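Local coordinates for protein CaaX farnesyltransferase alpha subunit Ram2 (Aspergillus fumigatus, PDB 4L9P) that serves as the alpha subunit of protein farnesyltransferase, which probably attaches farnesyl groups, and possibly geranylgeranyl groups in a related enzyme, to CaaX proteins, at residues 31-36 / 59-64; 156-161 / 194-199; 181-186 / 201-206. The protein carries 1 engineered substitution. One frame throughout, in Å; residues are numbered along the deposited sequence.

Contact 1 (31-36 / 59-64); sequences IELNDG and YLRAVM. With EDO (1,2-ethanediol), chain G.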
# COMPACT_ATOMS: atom_id res chain seq x y z
N ILE A 31 -18.82 20.83 23.50
CA ILE A 31 -19.08 19.46 23.91
C ILE A 31 -17.78 18.81 24.38
O ILE A 31 -16.86 18.60 23.58
CB ILE A 31 -19.66 18.63 22.76
CG1 ILE A 31 -21.02 19.17 22.31
CG2 ILE A 31 -19.75 17.12 23.17
CD1 ILE A 31 -21.53 18.38 21.12
N GLU A 32 -17.71 18.56 25.69
CA GLU A 32 -16.56 17.99 26.38
C GLU A 32 -16.17 16.62 25.80
O GLU A 32 -17.05 15.88 25.38
CB GLU A 32 -16.96 17.82 27.85
CG GLU A 32 -15.84 17.50 28.82
CD GLU A 32 -16.28 17.57 30.29
OE1 GLU A 32 -17.49 17.62 30.59
OE2 GLU A 32 -15.38 17.58 31.16
N LEU A 33 -14.89 16.28 25.83
CA LEU A 33 -14.41 14.97 25.39
C LEU A 33 -14.90 13.84 26.28
O LEU A 33 -14.86 13.93 27.52
CB LEU A 33 -12.88 14.95 25.36
CG LEU A 33 -12.20 13.61 25.10
CD1 LEU A 33 -12.51 13.11 23.70
CD2 LEU A 33 -10.68 13.75 25.30
N ASN A 34 -15.38 12.78 25.65
CA ASN A 34 -15.69 11.56 26.34
C ASN A 34 -14.86 10.48 25.66
O ASN A 34 -15.21 10.00 24.59
CB ASN A 34 -17.17 11.29 26.18
CG ASN A 34 -17.60 10.00 26.80
OD1 ASN A 34 -16.77 9.22 27.31
ND2 ASN A 34 -18.90 9.74 26.77
N ASP A 35 -13.74 10.11 26.25
CA ASP A 35 -12.89 9.09 25.61
C ASP A 35 -13.15 7.69 26.19
O ASP A 35 -12.42 6.76 25.88
CB ASP A 35 -11.42 9.44 25.80
CG ASP A 35 -10.99 9.38 27.27
OD1 ASP A 35 -11.87 9.28 28.15
OD2 ASP A 35 -9.77 9.42 27.54
N GLY A 36 -14.14 7.57 27.07
CA GLY A 36 -14.48 6.29 27.65
C GLY A 36 -13.84 6.02 29.01
O GLY A 36 -14.08 4.98 29.63
N TYR A 59 -15.19 22.81 21.02
CA TYR A 59 -16.01 23.75 20.23
C TYR A 59 -16.29 23.18 18.83
O TYR A 59 -17.37 23.36 18.28
CB TYR A 59 -15.33 25.16 20.13
CG TYR A 59 -15.67 25.98 21.36
CD1 TYR A 59 -14.91 25.88 22.52
CD2 TYR A 59 -16.82 26.72 21.39
CE1 TYR A 59 -15.27 26.61 23.69
CE2 TYR A 59 -17.18 27.40 22.55
CZ TYR A 59 -16.39 27.34 23.65
OH TYR A 59 -16.72 28.04 24.82
N LEU A 60 -15.32 22.43 18.24
CA LEU A 60 -15.59 21.86 16.93
C LEU A 60 -16.73 20.82 17.01
O LEU A 60 -17.61 20.77 16.12
CB LEU A 60 -14.28 21.20 16.39
CG LEU A 60 -14.50 20.71 14.94
CD1 LEU A 60 -14.66 21.87 13.97
CD2 LEU A 60 -13.37 19.76 14.47
N ARG A 61 -16.73 20.01 18.06
CA ARG A 61 -17.82 19.06 18.22
C ARG A 61 -19.17 19.80 18.23
O ARG A 61 -20.13 19.36 17.60
CB ARG A 61 -17.68 18.24 19.51
CG ARG A 61 -16.75 17.06 19.34
CD ARG A 61 -16.80 16.11 20.57
NE ARG A 61 -16.00 16.71 21.60
CZ ARG A 61 -14.70 16.53 21.80
NH1 ARG A 61 -13.96 15.64 21.11
NH2 ARG A 61 -14.15 17.24 22.75
N ALA A 62 -19.23 20.92 18.94
CA ALA A 62 -20.49 21.65 19.02
C ALA A 62 -20.91 22.25 17.69
O ALA A 62 -22.09 22.18 17.32
CB ALA A 62 -20.36 22.79 20.09
N VAL A 63 -20.00 22.90 16.98
CA VAL A 63 -20.39 23.48 15.70
C VAL A 63 -20.80 22.42 14.69
O VAL A 63 -21.75 22.62 13.93
CB VAL A 63 -19.38 24.52 15.11
CG1 VAL A 63 -19.37 25.76 15.98
CG2 VAL A 63 -17.97 23.96 14.96
N MET A 64 -20.07 21.29 14.65
CA MET A 64 -20.43 20.29 13.69
C MET A 64 -21.79 19.64 14.04
O MET A 64 -22.59 19.34 13.15
CB MET A 64 -19.33 19.23 13.62
CG MET A 64 -18.04 19.77 12.99
SD MET A 64 -16.78 18.52 12.70
CE MET A 64 -16.65 17.78 14.31
C1 EDO G . -9.88 15.76 21.58
O1 EDO G . -11.24 16.17 21.45
C2 EDO G . -9.59 14.58 20.70
O2 EDO G . -9.95 14.82 19.33

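Contact 2 (156-161 / 194-199); sequences QDAKSY and VRNNSA. Engineered in segment 156-161: Ser160 (natural residue Asn). With FII ([(3,7,11-trimethyl-dodeca-2,6,10-trienyloxycarbamoyl)-methyl]-phosphonic acid), chain Q.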
# COMPACT_ATOMS: atom_id res chain seq x y z
N GLN A 156 11.22 20.15 -3.14
CA GLN A 156 11.53 19.68 -1.81
C GLN A 156 11.46 18.15 -1.72
O GLN A 156 12.29 17.54 -1.00
CB GLN A 156 10.56 20.27 -0.84
CG GLN A 156 10.78 21.78 -0.80
CD GLN A 156 9.71 22.49 -0.07
OE1 GLN A 156 9.65 22.45 1.11
NE2 GLN A 156 8.81 23.11 -0.81
N ASP A 157 10.53 17.49 -2.44
CA ASP A 157 10.51 16.00 -2.49
C ASP A 157 10.01 15.66 -3.86
O ASP A 157 8.77 15.72 -4.12
CB ASP A 157 9.70 15.34 -1.37
CG ASP A 157 9.76 13.83 -1.48
OD1 ASP A 157 10.22 13.26 -2.52
OD2 ASP A 157 9.33 13.18 -0.52
N ALA A 158 10.93 15.28 -4.75
CA ALA A 158 10.55 15.06 -6.15
C ALA A 158 9.69 13.83 -6.37
O ALA A 158 9.19 13.61 -7.47
CB ALA A 158 11.79 14.94 -7.05
N LYS A 159 9.53 12.99 -5.34
CA LYS A 159 8.78 11.74 -5.46
C LYS A 159 7.54 11.74 -4.59
O LYS A 159 6.95 10.70 -4.36
CB LYS A 159 9.72 10.55 -5.11
CG LYS A 159 10.96 10.52 -6.04
CD LYS A 159 11.84 9.31 -5.73
CE LYS A 159 13.03 9.32 -6.67
NZ LYS A 159 13.83 8.00 -6.45
N SER A 160 7.07 12.92 -4.15
CA SER A 160 5.94 13.01 -3.25
C SER A 160 4.69 12.42 -3.85
O SER A 160 4.11 12.95 -4.81
CB SER A 160 5.66 14.47 -2.99
OG SER A 160 4.43 14.50 -2.33
N TYR A 161 4.25 11.30 -3.32
CA TYR A 161 3.20 10.52 -3.99
C TYR A 161 1.91 11.30 -4.03
O TYR A 161 1.17 11.22 -5.06
CB TYR A 161 2.99 9.18 -3.19
CG TYR A 161 2.24 8.13 -3.97
CD1 TYR A 161 0.85 8.13 -4.03
CD2 TYR A 161 2.94 7.12 -4.67
CE1 TYR A 161 0.15 7.14 -4.74
CE2 TYR A 161 2.25 6.15 -5.37
CZ TYR A 161 0.84 6.19 -5.42
OH TYR A 161 0.13 5.23 -6.10
N VAL A 194 17.35 11.28 -13.37
CA VAL A 194 16.79 10.40 -14.38
C VAL A 194 16.16 9.13 -13.76
O VAL A 194 15.39 8.43 -14.44
CB VAL A 194 17.87 10.07 -15.46
CG1 VAL A 194 19.02 9.19 -14.85
CG2 VAL A 194 17.24 9.44 -16.70
N ARG A 195 16.46 8.89 -12.50
CA ARG A 195 15.88 7.73 -11.79
C ARG A 195 14.59 8.02 -11.08
O ARG A 195 14.11 7.21 -10.28
CB ARG A 195 16.91 7.16 -10.79
CG ARG A 195 18.13 6.64 -11.58
CD ARG A 195 19.31 6.71 -10.74
NE ARG A 195 20.52 6.13 -11.36
CZ ARG A 195 21.68 6.77 -11.43
NH1 ARG A 195 21.79 8.02 -11.00
NH2 ARG A 195 22.75 6.14 -11.91
N ASN A 196 14.00 9.22 -11.33
CA ASN A 196 12.73 9.56 -10.67
C ASN A 196 11.56 8.85 -11.31
O ASN A 196 11.01 9.28 -12.31
CB ASN A 196 12.52 11.07 -10.67
CG ASN A 196 11.29 11.47 -9.90
OD1 ASN A 196 10.43 10.64 -9.63
ND2 ASN A 196 11.18 12.75 -9.58
N ASN A 197 11.21 7.69 -10.71
CA ASN A 197 10.17 6.88 -11.31
C ASN A 197 8.83 7.57 -11.29
O ASN A 197 8.00 7.27 -12.16
CB ASN A 197 10.03 5.54 -10.54
CG ASN A 197 9.24 4.55 -11.33
OD1 ASN A 197 9.72 4.06 -12.40
ND2 ASN A 197 8.03 4.19 -10.85
N SER A 198 8.60 8.49 -10.34
CA SER A 198 7.29 9.19 -10.32
C SER A 198 7.14 10.05 -11.57
O SER A 198 6.05 10.17 -12.18
CB SER A 198 7.21 10.13 -9.10
OG SER A 198 7.38 9.33 -7.92
N ALA A 199 8.25 10.63 -12.02
CA ALA A 199 8.20 11.45 -13.24
C ALA A 199 7.98 10.57 -14.50
O ALA A 199 7.24 10.96 -15.42
CB ALA A 199 9.47 12.30 -13.34
C1 FII Q . -4.81 -0.74 4.77
C2 FII Q . -3.99 0.50 4.53
C6 FII Q . -4.51 1.73 5.15
C10 FII Q . -3.01 0.48 3.43
C11 FII Q . -2.17 1.69 3.02
C12 FII Q . -0.76 1.51 3.66
C15 FII Q . 0.39 2.32 3.06
C18 FII Q . 1.79 2.19 3.65
C22 FII Q . -0.02 3.50 2.24
C23 FII Q . 1.09 4.06 1.35
C24 FII Q . 0.72 5.37 0.76
C27 FII Q . 1.93 6.09 0.28
C30 FII Q . 2.32 5.81 -1.16
C34 FII Q . 2.17 7.40 0.94
C35 FII Q . 3.18 8.40 0.41
O36 FII Q . 4.26 8.56 1.31
N42 FII Q . 4.93 7.42 1.65
C43 FII Q . 6.13 7.28 0.94
O44 FII Q . 6.54 8.06 0.07
C45 FII Q . 6.93 6.06 1.37
P46 FII Q . 7.92 5.27 -0.00
O49 FII Q . 6.99 5.17 -1.16
O50 FII Q . 9.14 6.11 -0.23
O51 FII Q . 8.27 3.90 0.60
O HOH W 1 11.74 6.61 -7.89

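Contact 3 (181-186 / 201-206); sequences REIQDV and NHRYML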
# COMPACT_ATOMS: atom_id res chain seq x y z
N ARG A 181 3.77 22.50 -20.39
CA ARG A 181 4.43 22.51 -19.04
C ARG A 181 4.39 21.13 -18.40
O ARG A 181 5.22 20.84 -17.54
CB ARG A 181 3.82 23.52 -18.09
CG ARG A 181 4.40 24.92 -18.30
CD ARG A 181 5.88 25.00 -17.84
NE ARG A 181 5.95 24.64 -16.41
CZ ARG A 181 5.58 25.40 -15.38
NH1 ARG A 181 5.14 26.67 -15.56
NH2 ARG A 181 5.62 24.94 -14.16
N GLU A 182 3.44 20.28 -18.79
CA GLU A 182 3.41 18.95 -18.16
C GLU A 182 4.62 18.17 -18.62
O GLU A 182 5.35 17.60 -17.76
CB GLU A 182 2.11 18.22 -18.53
CG GLU A 182 0.87 18.80 -17.80
CD GLU A 182 1.03 18.82 -16.29
OE1 GLU A 182 1.44 17.77 -15.74
OE2 GLU A 182 0.81 19.85 -15.62
N ILE A 183 4.89 18.09 -19.90
CA ILE A 183 6.09 17.42 -20.37
C ILE A 183 7.35 18.15 -19.95
O ILE A 183 8.33 17.50 -19.57
CB ILE A 183 6.00 17.11 -21.87
CG1 ILE A 183 6.97 16.04 -22.25
CG2 ILE A 183 6.14 18.39 -22.76
CD1 ILE A 183 6.43 14.59 -21.72
N GLN A 184 7.35 19.48 -20.00
CA GLN A 184 8.56 20.20 -19.62
C GLN A 184 8.89 19.97 -18.16
O GLN A 184 10.10 19.80 -17.81
CB GLN A 184 8.36 21.70 -19.85
CG GLN A 184 9.49 22.58 -19.32
CD GLN A 184 9.18 24.05 -19.57
OE1 GLN A 184 8.68 24.42 -20.66
NE2 GLN A 184 9.38 24.87 -18.53
N ASP A 185 7.88 19.93 -17.28
CA ASP A 185 8.19 19.72 -15.85
C ASP A 185 8.67 18.28 -15.61
O ASP A 185 9.61 18.09 -14.83
CB ASP A 185 6.95 20.06 -15.00
CG ASP A 185 6.66 21.55 -14.94
OD1 ASP A 185 7.45 22.38 -15.51
OD2 ASP A 185 5.65 21.90 -14.32
N VAL A 186 8.08 17.31 -16.31
CA VAL A 186 8.61 15.94 -16.21
C VAL A 186 10.06 15.91 -16.69
O VAL A 186 10.92 15.32 -16.01
CB VAL A 186 7.73 15.01 -17.09
CG1 VAL A 186 8.50 13.74 -17.53
CG2 VAL A 186 6.46 14.66 -16.40
N ASN A 201 6.32 7.77 -14.47
CA ASN A 201 4.94 7.35 -14.43
C ASN A 201 4.00 8.43 -14.97
O ASN A 201 3.04 8.13 -15.68
CB ASN A 201 4.60 6.91 -12.98
CG ASN A 201 3.15 6.48 -12.87
OD1 ASN A 201 2.80 5.38 -13.31
ND2 ASN A 201 2.26 7.39 -12.41
N HIS A 202 4.29 9.68 -14.58
CA HIS A 202 3.45 10.80 -15.09
C HIS A 202 3.68 10.93 -16.58
O HIS A 202 2.71 11.22 -17.33
CB HIS A 202 3.85 12.07 -14.35
CG HIS A 202 2.87 13.20 -14.56
ND1 HIS A 202 1.64 13.20 -13.93
CD2 HIS A 202 2.94 14.36 -15.27
CE1 HIS A 202 0.99 14.30 -14.26
NE2 HIS A 202 1.75 15.00 -15.09
N ARG A 203 4.89 10.70 -17.07
CA ARG A 203 5.16 10.77 -18.54
C ARG A 203 4.27 9.76 -19.27
O ARG A 203 3.71 10.07 -20.33
CB ARG A 203 6.63 10.46 -18.85
CG ARG A 203 6.95 10.81 -20.33
CD ARG A 203 8.44 10.42 -20.66
NE ARG A 203 8.66 10.85 -22.03
CZ ARG A 203 9.19 12.02 -22.39
NH1 ARG A 203 9.72 12.86 -21.48
NH2 ARG A 203 9.19 12.33 -23.69
N TYR A 204 4.16 8.55 -18.71
CA TYR A 204 3.32 7.55 -19.37
C TYR A 204 1.85 8.05 -19.44
O TYR A 204 1.18 7.93 -20.48
CB TYR A 204 3.39 6.20 -18.62
CG TYR A 204 2.55 5.17 -19.36
CD1 TYR A 204 1.16 5.02 -19.11
CD2 TYR A 204 3.16 4.30 -20.29
CE1 TYR A 204 0.40 4.07 -19.81
CE2 TYR A 204 2.40 3.34 -20.97
CZ TYR A 204 1.01 3.26 -20.75
OH TYR A 204 0.25 2.33 -21.45
N MET A 205 1.35 8.63 -18.37
CA MET A 205 -0.00 9.16 -18.42
C MET A 205 -0.14 10.22 -19.52
O MET A 205 -1.12 10.21 -20.32
CB MET A 205 -0.33 9.79 -17.11
CG MET A 205 -1.78 10.26 -17.05
SD MET A 205 -1.88 12.01 -16.81
CE MET A 205 -0.35 12.58 -16.40
N LEU A 206 0.83 11.14 -19.60
CA LEU A 206 0.70 12.24 -20.58
C LEU A 206 0.70 11.66 -21.97
O LEU A 206 -0.03 12.17 -22.84
CB LEU A 206 1.91 13.18 -20.45
CG LEU A 206 2.00 13.96 -19.14
CD1 LEU A 206 3.30 14.78 -19.11
CD2 LEU A 206 0.77 14.87 -18.92

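Contact 1 (31-36 / 59-64)
Ile31 lies obliquely across the base of Arg61, its CB 3.8 Å from Arg61 CB. Its branches divide over the helix. CG2 sits near CD and NE of Arg61, while CD1 extends along the backbone to 3.9 Å from Arg61 O, and CG1 faces the methyl of Ala62. The loop segment 31-36 is thereby laid on helix 51-65, with Ile31 as its apolar footing. Beyond that footing, the arginine closes back on the loop. Its chain bends at CG-CD (chi3 -79°), which turns the guanidinium toward the carbonyl of the same isoleucine. NE donates to Ile31 O at 2.9 Å and NH2 to the same oxygen at 3.1 Å, a side-on grip by two nitrogens on one acceptor. The oxygen lies almost exactly in the guanidinium plane. The NE bond is the straighter (164° at the hydrogen), although NE stands above the carbonyl plane, whereas NH2 lies within it. Leu33 crosses the far end of the group: its CA is over one guanidinium face, its CB is 3.7 Å from Arg61 NH2, and its CD1 is near NH1. NH1 points on to O1 of an ethanediol, probably from the crystallisation liquor, 2.8 Å away, and also bonds His194 O of the beta subunit Ram1. That same histidine accepts the backbone N-H of Asn34 through ND1, which places the contact at the alpha-beta interface. Two donors on one carbonyl oxygen, with further acceptors at NH1, fix the rotation of the guanidinium. A single arginine therefore ties an irregular loop, its own helix and the partner subunit together, probably spreading its positive charge over several neutral oxygens without any carboxylate from these two segments.

Contact 2 (156-161 / 194-199)
Lys159 and Asn196 lie alongside, their chains running opposite ways, where a type I beta turn, Asp157 to Ser160, meets the N-cap of helix 197-208, a junction between two prenyltransferase alpha subunit repeats. The lysine chain starts with CB 3.9 Å from Ser198 OG. With CG anti to the carbonyl carbon (chi1 -58°), the next methylene comes to 3.6 Å from Asn196 OD1. The chain then runs straight on, CE passing 4.0 Å from Asn196 CA. NZ reaches a water at 2.9 Å that also accepts from Asn197 N, and its direct partner is Thr90 OG1 of the beta subunit Ram1. The amide of Asn196 works in two directions. OD1 caps the helix, taking the N-H of Ala199 and, weakly, that of Ser198. ND2 donates across the contact to Ala158 O at 3.0 Å, with 158° at the hydrogen. That oxygen lies near the amide plane, but ND2 comes to it from well above the carbonyl plane; Trp164 NE1 is a second donor to the same oxygen. These bonds fix the rotation of the amide, while Ala158 CB packs 3.4 Å from ND2. Within the turn, Asp157 OD1 accepts from Lys159 N, an Asx turn that helps hold the lysine backbone. Ser198 OG goes to Glu309 of Ram1, and Lys159 O to Arg359 of Ram1, which also bonds the farnesyl diphosphate-like inhibitor. Ser160, an engineered residue (Asn in nature), stands at the N-cap of helix 161-174, one residue before the tyrosine that touches this ligand. There, methyl C30 of the inhibitor lies over one face of the Tyr161 ring, displaced toward the rim and 3.6 Å from Tyr161 CG.

Contact 3 (181-186 / 201-206)
Glu182 reaches across to His202, and Leu206 crosses the glutamate stem at about a right angle, in the antiparallel helix hairpin of a prenyltransferase alpha subunit repeat, a TPR-like helical pair. The axes of the short segments of helices 180-192 and 197-208 come within 10.0 Å, with 156° between their directions. The glutamate chain folds at CB-CG (chi2 -55°), bringing its carboxylate round to the imidazole edge. His202 NE2 donates to Glu182 OE1 at 2.9 Å, with the oxygen near the ring plane and met almost along its C-O axis. The carboxylate and ring planes are 65° apart: the carboxylate meets the ring at its edge and is not stacked on it. OE2 is held by a salt bridge to Arg167 and a hydrogen bond from Gln147, which help fix the carboxylate. Leu206 forks around the glutamate stem, CD2 3.6 Å and CD1 3.7 Å from Glu182 CB. Val186 passes alongside the leucine, pointing the other way, and puts CG2 at the rim of the histidine ring, 3.7 Å from His202 CD2. The edge of the imidazole thus meets a carboxylate and a methyl side by side. Beyond this, Ile183 crosses Arg203. Its CD1 lies over one face of the guanidinium, 3.7 Å from Arg203 NH1, while the polar end is held by salt bridges, NE to Glu244 and NH1 to Glu187. Lower on the arginine, Val186 CG1 packs 4.0 Å from Arg203 CB.

In the fold
Contact 1 is a surface contact near the N-terminal end of the chain, its centre about 40 Å from that of contact 2 and about 45 Å from that of contact 3. Contacts 2 and 3 are buried, share helix 197-208 and touch where Ala199 O packs on Val186 CG1. Contact 2 joins the start of that helix to the turn whose tyrosine touches the inhibitor, beside the beta subunit; contact 3 pairs the helix body with helix 180-192. The chemistry follows place: a charged side chain on a loop carbonyl in contact 1, an amide cap and a water in contact 2, and aliphatic packing around a histidine-carboxylate bond in contact 3.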